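Local coordinates for polyhomeotic-proximal chromatin protein (PDB 1PK1) that acts as a Polycomb group protein, helping multiprotein complexes keep homeotic genes transcriptionally repressed through development, and is represented here by its SAM domain, at residues L52-L57 against P67-V72. The protein carries 1 engineered substitution. Sequence-based numbering, arbitrary orientation.
Engineered in segment 67-72: Arg69 (natural residue Leu).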
ATOM      1  N   LEU A  52       0.573  -6.982  -1.427  1.00 14.02           N
ATOM      2  CA  LEU A  52       0.071  -7.601  -0.207  1.00 16.72           C
ATOM      3  C   LEU A  52       0.542  -9.049  -0.059  1.00 18.45           C
ATOM      4  O   LEU A  52       0.233  -9.896  -0.888  1.00 21.37           O
ATOM      5  CB  LEU A  52      -1.461  -7.535  -0.212  1.00 17.92           C
ATOM      6  CG  LEU A  52      -2.265  -7.736   1.071  1.00 19.82           C
ATOM      7  CD1 LEU A  52      -1.849  -6.724   2.136  1.00 18.81           C
ATOM      8  CD2 LEU A  52      -3.744  -7.571   0.736  1.00 19.25           C
ATOM      9  N   LYS A  53       1.295  -9.324   1.000  1.00 16.90           N
ATOM     10  CA  LYS A  53       1.789 -10.673   1.241  1.00 18.25           C
ATOM     11  C   LYS A  53       1.300 -11.212   2.582  1.00 16.77           C
ATOM     12  O   LYS A  53       0.731 -10.480   3.388  1.00 13.79           O
ATOM     13  CB  LYS A  53       3.320 -10.686   1.180  1.00 19.53           C
ATOM     14  CG  LYS A  53       3.877 -10.182  -0.144  1.00 24.40           C
ATOM     15  CD  LYS A  53       3.322 -10.970  -1.329  1.00 26.70           C
ATOM     16  CE  LYS A  53       3.755 -10.356  -2.658  1.00 30.68           C
ATOM     17  NZ  LYS A  53       3.157 -11.077  -3.817  1.00 34.65           N
ATOM     18  N   GLU A  54       1.520 -12.501   2.818  1.00 17.30           N
ATOM     19  CA  GLU A  54       1.076 -13.127   4.055  1.00 19.10           C
ATOM     20  C   GLU A  54       1.440 -12.356   5.317  1.00 17.43           C
ATOM     21  O   GLU A  54       0.620 -12.234   6.222  1.00 17.55           O
ATOM     22  CB  GLU A  54       1.612 -14.561   4.152  1.00 20.40           C
ATOM     23  CG  GLU A  54       1.023 -15.501   3.103  1.00 23.38           C
ATOM     24  CD  GLU A  54       1.895 -15.648   1.867  1.00 26.29           C
ATOM     25  OE1 GLU A  54       2.544 -14.659   1.453  1.00 26.16           O
ATOM     26  OE2 GLU A  54       1.922 -16.761   1.301  1.00 25.52           O
ATOM     27  N   LYS A  55       2.658 -11.828   5.384  1.00 17.66           N
ATOM     28  CA  LYS A  55       3.065 -11.084   6.571  1.00 16.94           C
ATOM     29  C   LYS A  55       2.136  -9.897   6.844  1.00 17.70           C
ATOM     30  O   LYS A  55       1.841  -9.586   7.989  1.00 15.33           O
ATOM     31  CB  LYS A  55       4.509 -10.581   6.432  1.00 20.05           C
ATOM     32  CG  LYS A  55       4.697  -9.528   5.344  1.00 19.95           C
ATOM     33  CD  LYS A  55       6.112  -8.976   5.321  1.00 26.20           C
ATOM     34  CE  LYS A  55       7.129 -10.043   4.967  1.00 28.79           C
ATOM     35  NZ  LYS A  55       8.501  -9.464   4.869  1.00 31.47           N
ATOM     36  N   HIS A  56       1.678  -9.238   5.786  1.00 16.87           N
ATOM     37  CA  HIS A  56       0.794  -8.084   5.931  1.00 15.86           C
ATOM     38  C   HIS A  56      -0.617  -8.497   6.329  1.00 14.59           C
ATOM     39  O   HIS A  56      -1.205  -7.922   7.236  1.00 16.01           O
ATOM     40  CB  HIS A  56       0.733  -7.291   4.620  1.00 15.15           C
ATOM     41  CG  HIS A  56       2.071  -6.863   4.108  1.00 16.79           C
ATOM     42  ND1 HIS A  56       2.592  -7.323   2.918  1.00 17.40           N
ATOM     43  CD2 HIS A  56       3.001  -6.030   4.630  1.00 17.73           C
ATOM     44  CE1 HIS A  56       3.788  -6.793   2.730  1.00 20.69           C
ATOM     45  NE2 HIS A  56       4.060  -6.006   3.755  1.00 19.11           N
ATOM     46  N   LEU A  57      -1.160  -9.494   5.638  1.00 14.56           N
ATOM     47  CA  LEU A  57      -2.501  -9.970   5.929  1.00 14.32           C
ATOM     48  C   LEU A  57      -2.596 -10.494   7.360  1.00 16.22           C
ATOM     49  O   LEU A  57      -3.571 -10.241   8.062  1.00 16.27           O
ATOM     50  CB  LEU A  57      -2.875 -11.076   4.935  1.00 16.51           C
ATOM     51  CG  LEU A  57      -2.993 -10.583   3.487  1.00 14.23           C
ATOM     52  CD1 LEU A  57      -3.039 -11.741   2.513  1.00 15.88           C
ATOM     53  CD2 LEU A  57      -4.242  -9.730   3.369  1.00 17.54           C
ATOM     54  N   PRO A  67      -5.860 -18.721   5.291  1.00 17.04           N
ATOM     55  CA  PRO A  67      -6.628 -17.864   4.383  1.00 16.42           C
ATOM     56  C   PRO A  67      -5.725 -16.866   3.663  1.00 15.87           C
ATOM     57  O   PRO A  67      -5.872 -16.638   2.462  1.00 15.14           O
ATOM     58  CB  PRO A  67      -7.622 -17.180   5.320  1.00 18.08           C
ATOM     59  CG  PRO A  67      -7.870 -18.231   6.350  1.00 19.62           C
ATOM     60  CD  PRO A  67      -6.471 -18.741   6.632  1.00 17.73           C
ATOM     61  N   ALA A  68      -4.786 -16.287   4.405  1.00 15.96           N
ATOM     62  CA  ALA A  68      -3.844 -15.313   3.853  1.00 15.93           C
ATOM     63  C   ALA A  68      -3.020 -15.922   2.722  1.00 14.92           C
ATOM     64  O   ALA A  68      -2.883 -15.339   1.651  1.00 14.04           O
ATOM     65  CB  ALA A  68      -2.914 -14.807   4.955  1.00 16.18           C
ATOM     66  N   ARG A  69      -2.469 -17.104   2.966  1.00 16.24           N
ATOM     67  CA  ARG A  69      -1.658 -17.765   1.954  1.00 16.98           C
ATOM     68  C   ARG A  69      -2.462 -18.036   0.689  1.00 15.23           C
ATOM     69  O   ARG A  69      -1.964 -17.861  -0.417  1.00 16.89           O
ATOM     70  CB  ARG A  69      -1.107 -19.089   2.487  1.00 19.48           C
ATOM     71  CG  ARG A  69      -0.364 -19.903   1.433  1.00 23.76           C
ATOM     72  CD  ARG A  69       0.193 -21.201   2.004  1.00 27.80           C
ATOM     73  NE  ARG A  69      -0.859 -22.109   2.454  1.00 30.93           N
ATOM     74  CZ  ARG A  69      -1.757 -22.671   1.650  1.00 33.14           C
ATOM     75  NH1 ARG A  69      -1.740 -22.422   0.348  1.00 35.77           N
ATOM     76  NH2 ARG A  69      -2.664 -23.499   2.149  1.00 34.24           N
ATOM     77  N   LYS A  70      -3.708 -18.463   0.862  1.00 14.76           N
ATOM     78  CA  LYS A  70      -4.559 -18.777  -0.276  1.00 17.02           C
ATOM     79  C   LYS A  70      -4.908 -17.545  -1.098  1.00 16.33           C
ATOM     80  O   LYS A  70      -4.983 -17.615  -2.319  1.00 16.25           O
ATOM     81  CB  LYS A  70      -5.817 -19.497   0.212  1.00 15.99           C
ATOM     82  CG  LYS A  70      -5.481 -20.834   0.868  1.00 17.65           C
ATOM     83  CD  LYS A  70      -6.646 -21.467   1.600  1.00 16.26           C
ATOM     84  CE  LYS A  70      -6.201 -22.794   2.226  1.00 20.35           C
ATOM     85  NZ  LYS A  70      -7.289 -23.484   2.972  1.00 17.85           N
ATOM     86  N   ILE A  71      -5.114 -16.415  -0.433  1.00 17.56           N
ATOM     87  CA  ILE A  71      -5.421 -15.190  -1.155  1.00 16.47           C
ATOM     88  C   ILE A  71      -4.189 -14.797  -1.973  1.00 15.32           C
ATOM     89  O   ILE A  71      -4.278 -14.572  -3.182  1.00 14.99           O
ATOM     90  CB  ILE A  71      -5.799 -14.047  -0.182  1.00 16.13           C
ATOM     91  CG1 ILE A  71      -7.171 -14.324   0.436  1.00 15.65           C
ATOM     92  CG2 ILE A  71      -5.796 -12.712  -0.917  1.00 16.74           C
ATOM     93  CD1 ILE A  71      -7.587 -13.329   1.504  1.00 17.61           C
ATOM     94  N   VAL A  72      -3.035 -14.739  -1.315  1.00 15.54           N
ATOM     95  CA  VAL A  72      -1.787 -14.374  -1.984  1.00 17.50           C
ATOM     96  C   VAL A  72      -1.551 -15.296  -3.183  1.00 17.33           C
ATOM     97  O   VAL A  72      -1.132 -14.849  -4.255  1.00 17.86           O
ATOM     98  CB  VAL A  72      -0.588 -14.464  -0.996  1.00 18.02           C
ATOM     99  CG1 VAL A  72       0.720 -14.125  -1.708  1.00 19.34           C
ATOM    100  CG2 VAL A  72      -0.814 -13.506   0.175  1.00 18.61           C
TER
HETATM  101  O   HOH W   1       0.441 -12.336  -4.588  1.00 24.36           O
HETATM  102  O   HOH W   2       0.734 -17.899  -1.029  1.00 22.46           O
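Glu54, in the first turn of helix 54-59, lays its side chain across Ala68, Arg69 and Val72 on the long C-terminal helix 65-78 of this SAM domain. From CB, chi1 of -67° sets CG beside the backbone N of Glu54, and CG comes down on the helix, 3.7 Å from CA of Arg69. A bend at chi2 (96°) then points the CG-CD bond along the helix, toward Val72: CD sits 3.8 Å from CG2 of Val72, OE1 meets CG1 of the same valine, and OE2 lies over CA and CG of Arg69. OE2 also takes a hydrogen bond of 2.9 Å from a water that donates a second one to the carbonyl O of Arg69. The engineered Arg69 (natural Leu) carries its guanidinium away, leaving NE 6.1 Å from OE2. Under the carboxylate, Val72 CG2 touches both Glu54 N and Leu57 CD1, 3.7 Å from each, while Leu57 CB rests on Ala68 CB, and Phe39 and Met63 also pack on Leu57. Lys53 crosses Val72 at about a right angle, its CD 4.1 Å from CG1, and a second water links its NZ to the Val72 carbonyl O. No direct hydrogen bond joins the two segments: apolar contact holds the buried side, whereas on the outer side Glu54 and Lys53 spend their aliphatic carbons on packing and reach the helix carbonyls through water.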